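Local atomic coordinates of tyrosinase (Aspergillus oryzae, PDB entry 6JU8), a protein that probably oxidises L-tyrosine and L-dopa to L-dopaquinone with molecular oxygen, using a pair of copper ions held by histidines. Residues A[236-241]-A[357-362]; A[242-247]-A[342-347]; A[213-218]-A[363-368]; A[169-174]-A[369-374]. The protein carries 1 engineered substitution. All blocks are in the same frame, centred on the assembly; numbering follows the deposited sequence.

Interaction 1 (A[236-241]-A[357-362]); sequences STTKYG and AGHMSS
T237 and T238 pack against H359, and this corner is the tight part of the contact. The CA of T237 sits over one face of the imidazole, 3.6 Å from the ring centroid of H359 and 23° off the ring normal. This is a CH-pi contact, offset toward the rim. The methyl CG2 of T237 adds a contact to CD2 of H359 at 3.9 Å. The polar end of T237 has another partner: OG1 bonds to the backbone N of F200. H359 CG is anti to its carbonyl carbon (chi1 -72°), which brings the ring to the 237-238 backbone.

The T238 carbonyl is the polar centre. H359 N donates to T238 O at 3.1 Å, with an N-H...O angle of 148°. G358 CA makes a CA-H...O contact with T238 O at 3.3 Å. A water also donates to T238 O, at 2.8 Å, and accepts from M360 N.

The contact loosens past this water. The buried M360 side chain packs on I371 and F372 of helix 371-389 and makes no contact with 236-241. S361, partly exposed, does not touch it either. Y240 meets 357-362 through its backbone; its ring packs on helix 258-267 and its OH bonds to W338 O. M360 O bonds to ND1 of H336, a copper ligand. This places the 3-10 turn 359-361 in the second shell of the dinuclear copper site.

Interaction 2 (A[242-247]-A[342-347]); sequences LLENYN and FMFSRP
E244 and F344 join a loop to the end of a short strand at the edge of the fold, in a buried contact far from the copper site. The 242-247 loop runs up to helix 248-251 and makes a type II beta turn from L243 to Y246. Segment 342-347 starts on the short strand 342-343 and continues as a loop. In the strand, F342 and M343 form a classic beta bulge opposite G356.

One backbone hydrogen bond ties the two segments. E244 N donates to F344 O at 2.9 Å; the bond is nearly straight, with an N-H...O angle of 166°. F344 O has a second partner in W355 NE1.

The F344 ring buries the most surface here. Its CG is anti to the backbone N (chi1 173°), which brings the ring against the 242-244 backbone. E244 N lies over one face, offset toward the rim. On the same ring, E244 CB makes a CH-pi contact 4.0 Å from the F344 centroid. L242 O instead meets the ring near its plane, 3.4 Å from CD1 of F344. F227 and L229 of strand 225-229 also pack on F344.

The second subunit lies close by: L243 packs on L259 of that subunit, and Y246 OH bonds to its E167.

The extended chain of E244 carries its carboxylate past S345. A water donates to E244 OE2 at 2.7 Å and accepts from R346 N at 2.8 Å.

Interaction 3 (A[213-218]-A[363-368]); sequences YAITSQ and VPVAAY
I215 packs on V365 and Y368, and Q218 packs on P364. The contact lays the loop leading into strand 218-222, and the first residue of that strand, over the loop that leads to helix 371-389 of the dinuclear copper domain. No hydrogen bond crosses between the segments.

The apolar part is carried by the two branches of I215. CG2 of I215 meets CG1 of V365 at 3.8 Å. CD1 of I215 reaches the hydroxyl end of Y368, 4.0 Å from CZ. The isoleucine and the tyrosine approach from opposite directions. F65 of helix 64-69 packs beside both, and the Y368 OH is held by the backbone O of A73.

Copper lies nearby but is not touched: the side chain of P364 is about 9 Å from a copper ion. V363 O takes a weak hydrogen bond from ND1 of H71, a copper ligand, which places this loop in the second shell.

The polar-to-apolar part is Q218 on P364. The glutamine bends at chi2 (-65°), which lets its amide lie alongside the proline. Q218 NE2 donates back to T216 O at 3.0 Å, from above the carbonyl plane. This bond helps fix the amide of Q218, whose OE1 lies 3.3 Å from CG of P364.

Interaction 4 (A[169-174]-A[369-374]); sequences RLPILV and DPIFWL
I371, V174 and L374 form most of this apolar contact. It packs the loop and 3-10 turn of 169-174 against the first turn of helix 371-389. That helix carries the copper ligand H376 and belongs to the helical core of the tyrosinase fold.

I371 is the centre. Its CG1 is anti to the backbone N (chi1 -158°) and its chain is extended, which carries CD1 toward L170 and P171. There CD1 of I371 meets CD2 of L170 at 3.8 Å and CD of P171 also at 3.8 Å. L170 crosses it at about a right angle. V339 of helix 328-340 packs on both I371 and L170.

V174 uses its two methyls on different partners. CG1 of V174 faces CD1 of I371 at 4.1 Å, and CG2 of V174 faces CD1 of L374 at 3.8 Å. V174 and L374 lie alongside each other, pointing opposite ways. I26 of helix 26-34 touches both L374 and P171.

D369 precedes the turn leading into the helix; its OD2 makes a salt bridge with K239. D369 OD1 accepts a capping bond from I371 N at 2.9 Å, with an N-H...O angle of 162°.

Overall arrangement
From the N terminus, segment 169-174 comes first, then 213-218, 236-241 and 242-247. Their partners follow in reverse order: 342-347, 357-362, 363-368 and 369-374. Interaction 4 therefore closes the outermost loop. Interaction 3 lies within it, interaction 1 within that, and interaction 2 is innermost. None cross. Interaction 1 is the hub and touches the other three. A357 N probably bonds to L242 O, T237 packs on Y368, and a salt bridge joins interactions 1 and 4. Interactions 3 and 4 also touch, but interaction 2 reaches neither. Interactions 1, 3 and 4 tie the run 357-374, leading into helix 371-389, to earlier loops of the central domain. Interaction 2 ties 342-347 to 242-247.

Interaction 1 (A[236-241]-A[357-362])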
# COMPACT_ATOMS: atom_id res chain seq x y z
N SER A 236 -9.95 -0.68 7.87
CA SER A 236 -9.97 -0.40 6.43
C SER A 236 -10.09 -1.69 5.63
O SER A 236 -9.56 -2.72 6.00
CB SER A 236 -8.66 0.30 6.04
OG SER A 236 -8.65 0.60 4.65
N THR A 237 -10.72 -1.57 4.47
CA THR A 237 -10.60 -2.63 3.47
C THR A 237 -9.14 -2.73 3.00
O THR A 237 -8.39 -1.74 3.09
CB THR A 237 -11.52 -2.35 2.26
OG1 THR A 237 -11.20 -1.08 1.67
CG2 THR A 237 -12.98 -2.30 2.69
N THR A 238 -8.76 -3.92 2.58
CA THR A 238 -7.41 -4.18 2.11
C THR A 238 -7.43 -5.07 0.88
O THR A 238 -8.34 -5.89 0.72
CB THR A 238 -6.54 -4.77 3.23
OG1 THR A 238 -5.18 -4.98 2.78
CG2 THR A 238 -7.05 -6.11 3.73
N LYS A 239 -6.43 -4.91 0.03
CA LYS A 239 -6.11 -5.86 -1.05
C LYS A 239 -4.83 -6.57 -0.65
O LYS A 239 -3.80 -5.87 -0.55
CB LYS A 239 -5.96 -5.15 -2.41
CG LYS A 239 -7.18 -4.33 -2.83
CD LYS A 239 -6.76 -3.36 -3.96
CE LYS A 239 -7.94 -2.55 -4.50
NZ LYS A 239 -8.59 -1.77 -3.41
N TYR A 240 -4.87 -7.86 -0.35
CA TYR A 240 -3.74 -8.72 -0.01
C TYR A 240 -3.12 -8.47 1.36
O TYR A 240 -2.16 -9.17 1.70
CB TYR A 240 -2.62 -8.66 -1.08
CG TYR A 240 -2.98 -9.38 -2.35
CD1 TYR A 240 -3.78 -8.76 -3.32
CD2 TYR A 240 -2.51 -10.68 -2.62
CE1 TYR A 240 -4.11 -9.39 -4.51
CE2 TYR A 240 -2.87 -11.31 -3.80
CZ TYR A 240 -3.66 -10.67 -4.74
OH TYR A 240 -3.99 -11.36 -5.89
N GLY A 241 -3.60 -7.51 2.16
CA GLY A 241 -2.86 -7.18 3.38
C GLY A 241 -3.07 -8.05 4.60
O GLY A 241 -2.38 -7.77 5.61
N ALA A 357 -4.41 -12.00 1.84
CA ALA A 357 -5.86 -12.01 1.65
C ALA A 357 -6.46 -10.63 1.86
O ALA A 357 -5.90 -9.77 2.56
CB ALA A 357 -6.52 -12.99 2.61
N GLY A 358 -7.64 -10.41 1.29
CA GLY A 358 -8.30 -9.11 1.45
C GLY A 358 -9.74 -9.20 0.98
O GLY A 358 -10.23 -10.21 0.49
N HIS A 359 -10.43 -8.07 1.16
CA HIS A 359 -11.88 -8.04 1.14
C HIS A 359 -12.47 -8.59 -0.15
O HIS A 359 -13.46 -9.33 -0.10
CB HIS A 359 -12.37 -6.60 1.39
CG HIS A 359 -12.14 -6.24 2.84
ND1 HIS A 359 -10.86 -6.04 3.35
CD2 HIS A 359 -12.97 -6.05 3.89
CE1 HIS A 359 -10.95 -5.79 4.64
NE2 HIS A 359 -12.21 -5.77 5.01
N MET A 360 -11.92 -8.21 -1.30
CA MET A 360 -12.56 -8.58 -2.55
C MET A 360 -12.66 -10.08 -2.78
O MET A 360 -13.47 -10.53 -3.61
CB MET A 360 -11.91 -7.89 -3.76
CG MET A 360 -12.49 -6.50 -4.01
SD MET A 360 -14.12 -6.56 -4.82
CE MET A 360 -13.62 -7.03 -6.49
N SER A 361 -11.86 -10.89 -2.09
CA SER A 361 -11.96 -12.34 -2.33
C SER A 361 -13.00 -13.01 -1.47
O SER A 361 -13.21 -14.22 -1.64
CB SER A 361 -10.61 -13.03 -2.09
OG SER A 361 -10.38 -13.10 -0.69
N SER A 362 -13.66 -12.28 -0.60
CA SER A 362 -14.55 -12.90 0.38
C SER A 362 -15.96 -12.36 0.18
O SER A 362 -16.24 -11.17 0.38
CB SER A 362 -14.02 -12.56 1.78
OG SER A 362 -14.96 -12.96 2.76
O HOH W 1 -10.07 -6.04 -1.53

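Interaction 2 (A[242-247]-A[342-347])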
# COMPACT_ATOMS: atom_id res chain seq x y z
N LEU A 242 -3.93 -9.05 4.56
CA LEU A 242 -4.13 -9.94 5.71
C LEU A 242 -3.38 -11.24 5.52
O LEU A 242 -3.72 -12.02 4.61
CB LEU A 242 -5.61 -10.28 5.91
CG LEU A 242 -6.54 -9.06 5.94
CD1 LEU A 242 -7.99 -9.51 6.18
CD2 LEU A 242 -6.10 -8.03 6.97
N LEU A 243 -2.38 -11.47 6.36
CA LEU A 243 -1.53 -12.65 6.29
C LEU A 243 -1.58 -13.35 7.66
O LEU A 243 -1.53 -12.67 8.69
CB LEU A 243 -0.09 -12.29 5.94
CG LEU A 243 0.26 -11.96 4.48
CD1 LEU A 243 -0.46 -10.73 3.96
CD2 LEU A 243 1.78 -11.79 4.36
N GLU A 244 -1.69 -14.67 7.65
CA GLU A 244 -1.69 -15.43 8.89
C GLU A 244 -0.42 -15.17 9.68
O GLU A 244 0.66 -15.05 9.08
CB GLU A 244 -1.91 -16.92 8.58
CG GLU A 244 -2.30 -17.71 9.82
CD GLU A 244 -2.68 -19.15 9.59
OE1 GLU A 244 -3.47 -19.66 10.42
OE2 GLU A 244 -2.13 -19.79 8.69
N ASN A 245 -0.53 -15.07 11.00
CA ASN A 245 0.61 -14.94 11.91
C ASN A 245 1.35 -13.62 11.73
O ASN A 245 2.56 -13.51 11.96
CB ASN A 245 1.56 -16.14 11.77
CG ASN A 245 0.86 -17.39 12.29
OD1 ASN A 245 0.32 -17.36 13.40
ND2 ASN A 245 0.91 -18.46 11.50
N TYR A 246 0.60 -12.61 11.30
CA TYR A 246 0.98 -11.21 11.38
C TYR A 246 0.25 -10.55 12.54
O TYR A 246 -0.88 -10.86 12.88
CB TYR A 246 0.73 -10.48 10.07
CG TYR A 246 1.87 -10.70 9.09
CD1 TYR A 246 2.21 -11.97 8.62
CD2 TYR A 246 2.62 -9.62 8.65
CE1 TYR A 246 3.26 -12.15 7.73
CE2 TYR A 246 3.67 -9.79 7.77
CZ TYR A 246 3.99 -11.05 7.31
OH TYR A 246 5.04 -11.17 6.42
N ASN A 247 0.93 -9.57 13.14
CA ASN A 247 0.34 -8.80 14.23
C ASN A 247 -0.97 -8.14 13.80
O ASN A 247 -1.04 -7.58 12.70
CB ASN A 247 1.34 -7.75 14.71
CG ASN A 247 0.89 -7.02 15.96
OD1 ASN A 247 0.03 -6.16 15.91
ND2 ASN A 247 1.47 -7.40 17.10
N PHE A 342 -6.33 -14.00 -2.15
CA PHE A 342 -7.09 -15.20 -1.86
C PHE A 342 -6.34 -16.21 -1.01
O PHE A 342 -6.82 -17.35 -0.87
CB PHE A 342 -7.60 -15.85 -3.18
CG PHE A 342 -6.46 -16.17 -4.12
CD1 PHE A 342 -5.90 -17.43 -4.16
CD2 PHE A 342 -5.93 -15.20 -4.96
CE1 PHE A 342 -4.82 -17.70 -4.98
CE2 PHE A 342 -4.85 -15.45 -5.79
CZ PHE A 342 -4.31 -16.72 -5.82
N MET A 343 -5.17 -15.84 -0.48
CA MET A 343 -4.37 -16.74 0.32
C MET A 343 -3.99 -16.08 1.65
O MET A 343 -3.07 -15.28 1.70
CB MET A 343 -3.09 -17.17 -0.39
CG MET A 343 -3.33 -18.14 -1.51
SD MET A 343 -1.83 -18.75 -2.29
CE MET A 343 -1.26 -17.34 -3.19
N PHE A 344 -4.73 -16.38 2.70
CA PHE A 344 -4.41 -15.86 4.04
C PHE A 344 -3.29 -16.70 4.66
O PHE A 344 -2.35 -16.11 5.18
CB PHE A 344 -5.67 -15.90 4.90
CG PHE A 344 -5.51 -15.56 6.35
CD1 PHE A 344 -5.16 -14.27 6.73
CD2 PHE A 344 -5.74 -16.49 7.36
CE1 PHE A 344 -5.04 -13.90 8.06
CE2 PHE A 344 -5.62 -16.15 8.70
CZ PHE A 344 -5.28 -14.84 9.04
N SER A 345 -3.42 -18.01 4.57
CA SER A 345 -2.38 -18.89 5.10
C SER A 345 -1.19 -18.90 4.14
O SER A 345 -1.33 -18.72 2.93
CB SER A 345 -2.92 -20.29 5.32
OG SER A 345 -3.23 -20.95 4.09
N ARG A 346 0.01 -19.05 4.70
CA ARG A 346 1.21 -18.99 3.88
C ARG A 346 1.26 -20.18 2.95
O ARG A 346 1.13 -21.34 3.40
CB ARG A 346 2.45 -18.93 4.78
CG ARG A 346 3.70 -18.49 4.03
CD ARG A 346 4.87 -18.28 4.98
NE ARG A 346 5.43 -19.59 5.34
CZ ARG A 346 6.32 -19.79 6.30
NH1 ARG A 346 6.77 -18.76 7.01
NH2 ARG A 346 6.76 -21.02 6.54
N PRO A 347 1.43 -19.96 1.66
CA PRO A 347 1.50 -21.09 0.73
C PRO A 347 2.90 -21.68 0.71
O PRO A 347 3.80 -21.23 1.43
CB PRO A 347 1.18 -20.42 -0.60
CG PRO A 347 1.74 -19.04 -0.45
CD PRO A 347 1.54 -18.65 1.00
O HOH W 2 0.28 -19.67 7.46

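Interaction 3 (A[213-218]-A[363-368])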
# COMPACT_ATOMS: atom_id res chain seq x y z
N TYR A 213 -24.49 -4.42 13.41
CA TYR A 213 -23.68 -4.15 12.23
C TYR A 213 -22.26 -4.67 12.31
O TYR A 213 -21.52 -4.51 11.32
CB TYR A 213 -23.61 -2.64 11.97
CG TYR A 213 -24.99 -2.07 11.73
CD1 TYR A 213 -25.69 -2.42 10.58
CD2 TYR A 213 -25.62 -1.22 12.63
CE1 TYR A 213 -26.95 -1.95 10.32
CE2 TYR A 213 -26.89 -0.73 12.38
CZ TYR A 213 -27.55 -1.10 11.23
OH TYR A 213 -28.82 -0.61 10.96
N ALA A 214 -21.83 -5.24 13.42
CA ALA A 214 -20.44 -5.70 13.53
C ALA A 214 -20.13 -6.76 12.48
O ALA A 214 -20.91 -7.69 12.22
CB ALA A 214 -20.17 -6.26 14.93
N ILE A 215 -18.96 -6.62 11.85
CA ILE A 215 -18.44 -7.55 10.86
C ILE A 215 -17.65 -8.62 11.60
O ILE A 215 -16.68 -8.31 12.28
CB ILE A 215 -17.53 -6.84 9.85
CG1 ILE A 215 -18.21 -5.67 9.13
CG2 ILE A 215 -16.93 -7.83 8.84
CD1 ILE A 215 -19.33 -6.07 8.19
N THR A 216 -18.04 -9.88 11.49
CA THR A 216 -17.28 -10.98 12.09
C THR A 216 -16.13 -11.41 11.21
O THR A 216 -16.03 -11.04 10.05
CB THR A 216 -18.19 -12.19 12.36
OG1 THR A 216 -18.67 -12.72 11.12
CG2 THR A 216 -19.42 -11.78 13.18
N SER A 217 -15.25 -12.24 11.77
CA SER A 217 -14.37 -13.03 10.92
C SER A 217 -15.23 -13.88 9.97
O SER A 217 -16.43 -14.10 10.19
CB SER A 217 -13.44 -13.92 11.73
OG SER A 217 -14.13 -14.91 12.49
N GLN A 218 -14.61 -14.33 8.89
CA GLN A 218 -15.30 -15.04 7.84
C GLN A 218 -14.55 -16.31 7.46
O GLN A 218 -13.40 -16.30 7.04
CB GLN A 218 -15.45 -14.13 6.61
CG GLN A 218 -16.14 -12.81 6.93
CD GLN A 218 -17.58 -12.95 7.36
OE1 GLN A 218 -18.29 -13.89 7.00
NE2 GLN A 218 -18.07 -11.96 8.11
N VAL A 363 -16.89 -13.21 -0.26
CA VAL A 363 -18.25 -12.74 -0.56
C VAL A 363 -18.84 -11.92 0.58
O VAL A 363 -19.43 -10.86 0.31
CB VAL A 363 -19.18 -13.92 -0.90
CG1 VAL A 363 -20.65 -13.53 -0.85
CG2 VAL A 363 -18.84 -14.43 -2.31
N PRO A 364 -18.74 -12.32 1.85
CA PRO A 364 -19.38 -11.52 2.89
C PRO A 364 -18.90 -10.08 2.98
O PRO A 364 -19.66 -9.27 3.51
CB PRO A 364 -19.06 -12.28 4.18
CG PRO A 364 -18.79 -13.69 3.74
CD PRO A 364 -18.19 -13.58 2.36
N VAL A 365 -17.69 -9.73 2.51
CA VAL A 365 -17.18 -8.39 2.72
C VAL A 365 -16.67 -7.72 1.46
O VAL A 365 -16.19 -6.58 1.54
CB VAL A 365 -16.08 -8.35 3.81
CG1 VAL A 365 -16.67 -8.72 5.17
CG2 VAL A 365 -14.91 -9.25 3.45
N ALA A 366 -16.79 -8.36 0.29
CA ALA A 366 -16.21 -7.80 -0.92
C ALA A 366 -16.79 -6.44 -1.28
O ALA A 366 -16.06 -5.60 -1.84
CB ALA A 366 -16.43 -8.79 -2.07
N ALA A 367 -18.07 -6.22 -1.01
CA ALA A 367 -18.70 -4.97 -1.45
C ALA A 367 -18.18 -3.76 -0.69
O ALA A 367 -18.39 -2.63 -1.14
CB ALA A 367 -20.23 -5.10 -1.34
N TYR A 368 -17.45 -3.95 0.42
CA TYR A 368 -16.89 -2.80 1.13
C TYR A 368 -15.77 -2.16 0.33
O TYR A 368 -15.51 -0.96 0.47
CB TYR A 368 -16.44 -3.17 2.58
CG TYR A 368 -17.68 -3.48 3.37
CD1 TYR A 368 -18.51 -2.48 3.83
CD2 TYR A 368 -18.06 -4.79 3.61
CE1 TYR A 368 -19.67 -2.78 4.54
CE2 TYR A 368 -19.23 -5.09 4.29
CZ TYR A 368 -20.04 -4.10 4.76
OH TYR A 368 -21.21 -4.36 5.42

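Interaction 4 (A[169-174]-A[369-374])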
# COMPACT_ATOMS: atom_id res chain seq x y z
N ARG A 169 -4.50 -4.16 -15.62
CA ARG A 169 -4.18 -3.41 -14.41
C ARG A 169 -5.45 -3.02 -13.68
O ARG A 169 -6.48 -2.73 -14.31
CB ARG A 169 -3.46 -2.09 -14.74
CG ARG A 169 -2.09 -2.27 -15.41
CD ARG A 169 -1.46 -0.89 -15.57
NE ARG A 169 -0.30 -0.92 -16.45
CZ ARG A 169 0.25 0.19 -16.93
NH1 ARG A 169 -0.29 1.37 -16.62
NH2 ARG A 169 1.32 0.11 -17.72
N LEU A 170 -5.34 -2.91 -12.35
CA LEU A 170 -6.38 -2.14 -11.64
C LEU A 170 -6.51 -0.72 -12.19
O LEU A 170 -5.55 -0.14 -12.70
CB LEU A 170 -6.06 -2.02 -10.15
CG LEU A 170 -5.96 -3.31 -9.35
CD1 LEU A 170 -5.86 -3.05 -7.84
CD2 LEU A 170 -7.07 -4.29 -9.64
N PRO A 171 -7.67 -0.09 -12.07
CA PRO A 171 -7.82 1.30 -12.56
C PRO A 171 -6.77 2.23 -11.96
O PRO A 171 -6.44 2.16 -10.76
CB PRO A 171 -9.18 1.72 -11.99
CG PRO A 171 -9.94 0.43 -11.89
CD PRO A 171 -8.91 -0.61 -11.46
N ILE A 172 -6.32 3.16 -12.80
CA ILE A 172 -5.44 4.23 -12.32
C ILE A 172 -5.96 4.81 -11.01
O ILE A 172 -5.25 4.92 -10.00
CB ILE A 172 -5.31 5.35 -13.37
CG1 ILE A 172 -4.69 4.86 -14.70
CG2 ILE A 172 -4.50 6.50 -12.82
CD1 ILE A 172 -4.96 5.78 -15.88
N LEU A 173 -7.23 5.22 -11.06
CA LEU A 173 -7.75 6.02 -9.94
C LEU A 173 -7.84 5.17 -8.69
O LEU A 173 -7.71 5.67 -7.57
CB LEU A 173 -9.10 6.62 -10.38
CG LEU A 173 -9.80 7.52 -9.38
CD1 LEU A 173 -8.92 8.70 -8.99
CD2 LEU A 173 -11.11 8.04 -9.97
N VAL A 174 -8.07 3.86 -8.83
CA VAL A 174 -8.17 3.00 -7.64
C VAL A 174 -6.84 2.92 -6.91
O VAL A 174 -6.81 2.65 -5.69
CB VAL A 174 -8.70 1.63 -8.10
CG1 VAL A 174 -8.32 0.49 -7.19
CG2 VAL A 174 -10.22 1.67 -8.29
N ASP A 369 -15.09 -2.93 -0.53
CA ASP A 369 -13.99 -2.34 -1.29
C ASP A 369 -14.58 -1.56 -2.45
O ASP A 369 -15.33 -2.17 -3.24
CB ASP A 369 -13.05 -3.43 -1.81
CG ASP A 369 -11.79 -2.85 -2.44
OD1 ASP A 369 -11.94 -1.82 -3.16
OD2 ASP A 369 -10.70 -3.44 -2.25
N PRO A 370 -14.31 -0.27 -2.60
CA PRO A 370 -14.95 0.50 -3.69
C PRO A 370 -14.73 -0.06 -5.08
O PRO A 370 -15.53 0.23 -5.98
CB PRO A 370 -14.29 1.89 -3.53
CG PRO A 370 -14.03 1.98 -2.05
CD PRO A 370 -13.51 0.60 -1.68
N ILE A 371 -13.66 -0.83 -5.34
CA ILE A 371 -13.52 -1.44 -6.66
C ILE A 371 -14.61 -2.46 -6.96
O ILE A 371 -14.86 -2.77 -8.14
CB ILE A 371 -12.13 -2.06 -6.87
CG1 ILE A 371 -11.81 -2.18 -8.36
CG2 ILE A 371 -11.99 -3.38 -6.12
CD1 ILE A 371 -10.44 -2.73 -8.68
N PHE A 372 -15.26 -3.02 -5.94
CA PHE A 372 -16.35 -3.97 -6.12
C PHE A 372 -17.31 -3.48 -7.20
O PHE A 372 -17.73 -4.21 -8.10
CB PHE A 372 -17.11 -4.15 -4.80
CG PHE A 372 -18.35 -5.00 -4.92
CD1 PHE A 372 -19.56 -4.41 -5.26
CD2 PHE A 372 -18.29 -6.37 -4.70
CE1 PHE A 372 -20.70 -5.20 -5.39
CE2 PHE A 372 -19.41 -7.16 -4.81
CZ PHE A 372 -20.61 -6.55 -5.15
N TRP A 373 -17.72 -2.22 -7.09
CA TRP A 373 -18.78 -1.68 -7.92
C TRP A 373 -18.31 -1.48 -9.35
O TRP A 373 -19.09 -1.59 -10.29
CB TRP A 373 -19.23 -0.35 -7.31
CG TRP A 373 -19.53 -0.46 -5.84
CD1 TRP A 373 -18.68 -0.20 -4.79
CD2 TRP A 373 -20.78 -0.84 -5.24
NE1 TRP A 373 -19.31 -0.41 -3.59
CE2 TRP A 373 -20.61 -0.79 -3.84
CE3 TRP A 373 -22.04 -1.21 -5.75
CZ2 TRP A 373 -21.65 -1.10 -2.96
CZ3 TRP A 373 -23.07 -1.52 -4.87
CH2 TRP A 373 -22.87 -1.46 -3.47
N LEU A 374 -17.03 -1.16 -9.50
CA LEU A 374 -16.43 -0.98 -10.83
C LEU A 374 -16.26 -2.31 -11.55
O LEU A 374 -16.52 -2.41 -12.75
CB LEU A 374 -15.08 -0.27 -10.67
CG LEU A 374 -15.09 1.04 -9.88
CD1 LEU A 374 -13.67 1.60 -9.81
CD2 LEU A 374 -16.05 2.07 -10.46